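Local coordinates for uncharacterized protein (Legionella pneumophila subsp. pneumophila str. Philadelphia 1, PDB 4RXV) that is of unknown function but is probably an effector of this intracellular pathogen, its N-terminal part, the fragment described here, belonging to the RavJ peptidase family of clan CA, at residues Y49-F60 against S88-V99. Sequence-based numbering, arbitrary orientation.
Sequences YSTNSLSRTPPF and SSFKIDGEAVRV
Phe90 drives the edge of its ring into the face of Phe60, the two planes 83° apart and the ring centroids 5.0 Å apart. This T-shaped pair points the weakly positive C-H of Phe90 CD2 at the pi cloud of Phe60, above the ring centre. Both faces of Phe90 are themselves covered: Leu54 CB lies 3.7 Å from the ring centroid of Phe90, almost on its normal, as a CH-pi contact, and Val97 CG2 sits over the other face. A flat aromatic suits this slot between two aliphatic groups. With CG anti to the backbone N (chi1 -170°), the ring of Phe90 reaches across to the 49-60 segment, where its far rim meets Tyr49, CE2 lying 3.6 Å from Tyr49 CE1, rim to rim with the planes only 16° apart. The same Tyr49 CE1 also packs 3.5 Å from Val99 CG2, while Ile92 CD1 comes to the edge of the tyrosine ring, near its plane, and touches Tyr49 CB; such compact methyls pack readily against a ring.

The cluster joins the end of helix 37-50 and the start of helix 60-64 to a beta hairpin, whose strands 91-92 and 95-96 are linked by a type I' turn. Its central residues, Asp93 and Gly94, both have positive phi, which glycine adopts readily. Val22, on strand 22-23, touches Tyr49, Val97 and Val99, and Trp63 meets Phe60 edge-to-face.

No hydrogen bond crosses between the segments; Asn52 and Ser88 bond within their own. Asparagine's short side chain puts OD1 of Asn52 within 3.0 Å of Leu54 N, an Asx turn; its CG also touches Phe90 CE1. Serine's short hydroxyl does likewise, Ser88 OG accepting from Phe90 N in an ST turn and lying at the edge of Phe60, 3.4 Å from CZ.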
loop_
_atom_site.group_PDB
_atom_site.type_symbol
_atom_site.label_atom_id
_atom_site.label_comp_id
_atom_site.label_asym_id
_atom_site.label_seq_id
_atom_site.Cartn_x
_atom_site.Cartn_y
_atom_site.Cartn_z
ATOM N N TYR A 49 -2.579 -2.053 20.967
ATOM C CA TYR A 49 -2.222 -0.704 20.570
ATOM C C TYR A 49 -3.229 0.340 21.050
ATOM O O TYR A 49 -2.847 1.396 21.569
ATOM C CB TYR A 49 -2.140 -0.672 19.048
ATOM C CG TYR A 49 -2.023 0.696 18.449
ATOM C CD1 TYR A 49 -0.785 1.274 18.255
ATOM C CD2 TYR A 49 -3.155 1.404 18.037
ATOM C CE1 TYR A 49 -0.662 2.512 17.663
ATOM C CE2 TYR A 49 -3.046 2.647 17.433
ATOM C CZ TYR A 49 -1.804 3.200 17.260
ATOM O OH TYR A 49 -1.659 4.434 16.660
ATOM N N SER A 50 -4.508 0.044 20.839
ATOM C CA SER A 50 -5.561 1.061 20.885
ATOM C C SER A 50 -5.675 1.726 22.237
ATOM O O SER A 50 -6.002 2.917 22.311
ATOM C CB SER A 50 -6.912 0.461 20.488
ATOM O OG SER A 50 -7.311 -0.564 21.384
ATOM N N THR A 51 -5.387 0.970 23.297
ATOM C CA THR A 51 -5.509 1.471 24.660
ATOM C C THR A 51 -4.163 1.690 25.338
ATOM O O THR A 51 -4.130 1.999 26.515
ATOM C CB THR A 51 -6.333 0.509 25.522
ATOM O OG1 THR A 51 -5.759 -0.808 25.435
ATOM C CG2 THR A 51 -7.770 0.491 25.038
ATOM N N ASN A 52 -3.066 1.544 24.601
ATOM C CA ASN A 52 -1.740 1.867 25.122
ATOM C C ASN A 52 -1.593 3.375 25.065
ATOM O O ASN A 52 -1.919 3.979 24.055
ATOM C CB ASN A 52 -0.670 1.180 24.258
ATOM C CG ASN A 52 0.724 1.287 24.842
ATOM O OD1 ASN A 52 1.207 2.381 25.137
ATOM N ND2 ASN A 52 1.389 0.146 24.992
ATOM N N SER A 53 -1.111 3.986 26.136
ATOM C CA SER A 53 -0.988 5.443 26.178
ATOM C C SER A 53 -0.169 6.012 25.014
ATOM O O SER A 53 -0.420 7.127 24.545
ATOM C CB SER A 53 -0.410 5.903 27.524
ATOM O OG SER A 53 0.940 5.491 27.690
ATOM N N LEU A 54 0.788 5.245 24.513
ATOM C CA LEU A 54 1.662 5.763 23.459
ATOM C C LEU A 54 0.957 5.918 22.118
ATOM O O LEU A 54 1.427 6.662 21.256
ATOM C CB LEU A 54 2.901 4.889 23.300
ATOM C CG LEU A 54 3.839 4.921 24.505
ATOM C CD1 LEU A 54 4.933 3.891 24.358
ATOM C CD2 LEU A 54 4.437 6.314 24.714
ATOM N N SER A 55 -0.165 5.236 21.936
ATOM C CA SER A 55 -0.934 5.389 20.700
ATOM C C SER A 55 -1.583 6.761 20.575
ATOM O O SER A 55 -2.061 7.137 19.502
ATOM C CB SER A 55 -2.016 4.320 20.599
ATOM O OG SER A 55 -3.027 4.539 21.551
ATOM N N ARG A 56 -1.628 7.500 21.681
ATOM C CA ARG A 56 -2.238 8.814 21.672
ATOM C C ARG A 56 -1.173 9.893 21.735
ATOM O O ARG A 56 -1.417 10.966 22.264
ATOM C CB ARG A 56 -3.220 8.926 22.833
ATOM C CG ARG A 56 -4.424 8.008 22.663
ATOM C CD ARG A 56 -4.326 6.764 23.534
ATOM N NE ARG A 56 -5.385 5.811 23.211
ATOM C CZ ARG A 56 -6.676 6.003 23.474
ATOM N NH1 ARG A 56 -7.091 7.119 24.067
ATOM N NH2 ARG A 56 -7.563 5.075 23.139
ATOM N N THR A 57 0.012 9.580 21.221
ATOM C CA THR A 57 1.098 10.542 21.042
ATOM C C THR A 57 1.436 10.643 19.544
ATOM O O THR A 57 1.201 9.697 18.786
ATOM C CB THR A 57 2.357 10.109 21.834
ATOM O OG1 THR A 57 2.876 8.881 21.301
ATOM C CG2 THR A 57 2.039 9.939 23.318
ATOM N N PRO A 58 1.983 11.794 19.106
ATOM C CA PRO A 58 2.395 11.875 17.699
ATOM C C PRO A 58 3.644 11.027 17.457
ATOM O O PRO A 58 4.507 10.964 18.343
ATOM C CB PRO A 58 2.715 13.364 17.504
ATOM C CG PRO A 58 2.087 14.076 18.643
ATOM C CD PRO A 58 2.080 13.099 19.783
ATOM N N PRO A 59 3.775 10.418 16.267
ATOM C CA PRO A 59 2.884 10.536 15.106
ATOM C C PRO A 59 1.762 9.496 15.097
ATOM O O PRO A 59 0.933 9.519 14.190
ATOM C CB PRO A 59 3.828 10.262 13.936
ATOM C CG PRO A 59 4.776 9.242 14.487
ATOM C CD PRO A 59 4.983 9.640 15.939
ATOM N N PHE A 60 1.755 8.585 16.070
ATOM C CA PHE A 60 0.782 7.500 16.101
ATOM C C PHE A 60 -0.655 8.004 16.033
ATOM O O PHE A 60 -1.484 7.445 15.304
ATOM C CB PHE A 60 1.007 6.629 17.340
ATOM C CG PHE A 60 2.411 6.135 17.435
ATOM C CD1 PHE A 60 2.855 5.105 16.620
ATOM C CD2 PHE A 60 3.323 6.769 18.268
ATOM C CE1 PHE A 60 4.170 4.698 16.668
ATOM C CE2 PHE A 60 4.624 6.356 18.321
ATOM C CZ PHE A 60 5.050 5.321 17.522
ATOM N N SER A 88 10.441 3.403 16.918
ATOM C CA SER A 88 10.550 4.188 18.124
ATOM C C SER A 88 10.511 3.246 19.298
ATOM O O SER A 88 10.566 2.024 19.138
ATOM C CB SER A 88 9.398 5.184 18.232
ATOM O OG SER A 88 8.211 4.528 18.632
ATOM N N SER A 89 10.418 3.833 20.484
ATOM C CA SER A 89 10.326 3.083 21.722
ATOM C C SER A 89 9.029 2.280 21.833
ATOM O O SER A 89 8.967 1.302 22.575
ATOM C CB SER A 89 10.414 4.052 22.897
ATOM O OG SER A 89 11.393 5.050 22.644
ATOM N N PHE A 90 7.999 2.685 21.098
ATOM C CA PHE A 90 6.702 2.031 21.183
ATOM C C PHE A 90 6.782 0.654 20.520
ATOM O O PHE A 90 7.000 0.551 19.301
ATOM C CB PHE A 90 5.648 2.916 20.500
ATOM C CG PHE A 90 4.211 2.492 20.710
ATOM C CD1 PHE A 90 3.835 1.478 21.573
ATOM C CD2 PHE A 90 3.220 3.150 20.014
ATOM C CE1 PHE A 90 2.482 1.140 21.726
ATOM C CE2 PHE A 90 1.897 2.814 20.161
ATOM C CZ PHE A 90 1.522 1.810 21.013
ATOM N N LYS A 91 6.646 -0.392 21.333
ATOM C CA LYS A 91 6.626 -1.791 20.884
ATOM C C LYS A 91 5.400 -2.537 21.409
ATOM O O LYS A 91 4.899 -2.224 22.496
ATOM C CB LYS A 91 7.829 -2.555 21.418
ATOM C CG LYS A 91 9.158 -1.901 21.242
ATOM C CD LYS A 91 10.174 -2.712 22.024
ATOM C CE LYS A 91 10.974 -1.913 23.030
ATOM N NZ LYS A 91 10.729 -2.443 24.395
ATOM N N ILE A 92 4.961 -3.540 20.654
ATOM C CA ILE A 92 3.912 -4.473 21.030
ATOM C C ILE A 92 4.454 -5.878 20.742
ATOM O O ILE A 92 4.997 -6.147 19.663
ATOM C CB ILE A 92 2.610 -4.207 20.241
ATOM C CG1 ILE A 92 2.046 -2.834 20.614
ATOM C CG2 ILE A 92 1.570 -5.324 20.463
ATOM C CD1 ILE A 92 0.890 -2.397 19.757
ATOM N N ASP A 93 4.325 -6.765 21.724
ATOM C CA ASP A 93 4.882 -8.113 21.633
ATOM C C ASP A 93 6.340 -8.083 21.167
ATOM O O ASP A 93 6.774 -8.912 20.359
ATOM C CB ASP A 93 4.034 -8.987 20.707
ATOM C CG ASP A 93 2.626 -9.197 21.231
ATOM O OD1 ASP A 93 2.440 -9.171 22.466
ATOM O OD2 ASP A 93 1.707 -9.388 20.407
ATOM N N GLY A 94 7.087 -7.109 21.674
ATOM C CA GLY A 94 8.499 -6.976 21.364
ATOM C C GLY A 94 8.825 -6.466 19.974
ATOM O O GLY A 94 9.991 -6.435 19.590
ATOM N N GLU A 95 7.798 -6.049 19.235
ATOM C CA GLU A 95 7.962 -5.581 17.865
ATOM C C GLU A 95 7.608 -4.096 17.757
ATOM O O GLU A 95 6.541 -3.654 18.199
ATOM C CB GLU A 95 7.075 -6.397 16.919
ATOM C CG GLU A 95 7.362 -7.896 16.932
ATOM C CD GLU A 95 6.341 -8.706 16.148
ATOM O OE1 GLU A 95 5.218 -8.208 15.923
ATOM O OE2 GLU A 95 6.663 -9.849 15.759
ATOM N N ALA A 96 8.501 -3.319 17.155
ATOM C CA ALA A 96 8.265 -1.895 16.994
ATOM C C ALA A 96 6.964 -1.653 16.251
ATOM O O ALA A 96 6.689 -2.263 15.226
ATOM C CB ALA A 96 9.408 -1.240 16.256
ATOM N N VAL A 97 6.197 -0.701 16.757
ATOM C CA VAL A 97 4.905 -0.354 16.194
ATOM C C VAL A 97 5.026 0.510 14.936
ATOM O O VAL A 97 5.697 1.543 14.926
ATOM C CB VAL A 97 4.078 0.391 17.251
ATOM C CG1 VAL A 97 2.806 0.970 16.666
ATOM C CG2 VAL A 97 3.738 -0.546 18.382
ATOM N N ARG A 98 4.337 0.066 13.889
ATOM C CA ARG A 98 4.046 0.851 12.683
ATOM C C ARG A 98 2.541 0.839 12.516
ATOM O O ARG A 98 1.912 -0.159 12.871
ATOM C CB ARG A 98 4.744 0.252 11.460
ATOM C CG ARG A 98 6.271 0.212 11.596
ATOM C CD ARG A 98 6.933 -0.384 10.342
ATOM N NE ARG A 98 6.569 -1.782 10.226
ATOM C CZ ARG A 98 6.699 -2.525 9.128
ATOM N NH1 ARG A 98 7.233 -2.038 8.008
ATOM N NH2 ARG A 98 6.290 -3.783 9.162
ATOM N N VAL A 99 1.973 1.924 12.000
ATOM C CA VAL A 99 0.527 2.068 11.957
ATOM C C VAL A 99 0.065 2.563 10.609
ATOM O O VAL A 99 0.623 3.498 10.070
ATOM C CB VAL A 99 0.039 3.091 13.013
ATOM C CG1 VAL A 99 -1.496 3.155 13.026
ATOM C CG2 VAL A 99 0.578 2.791 14.386
#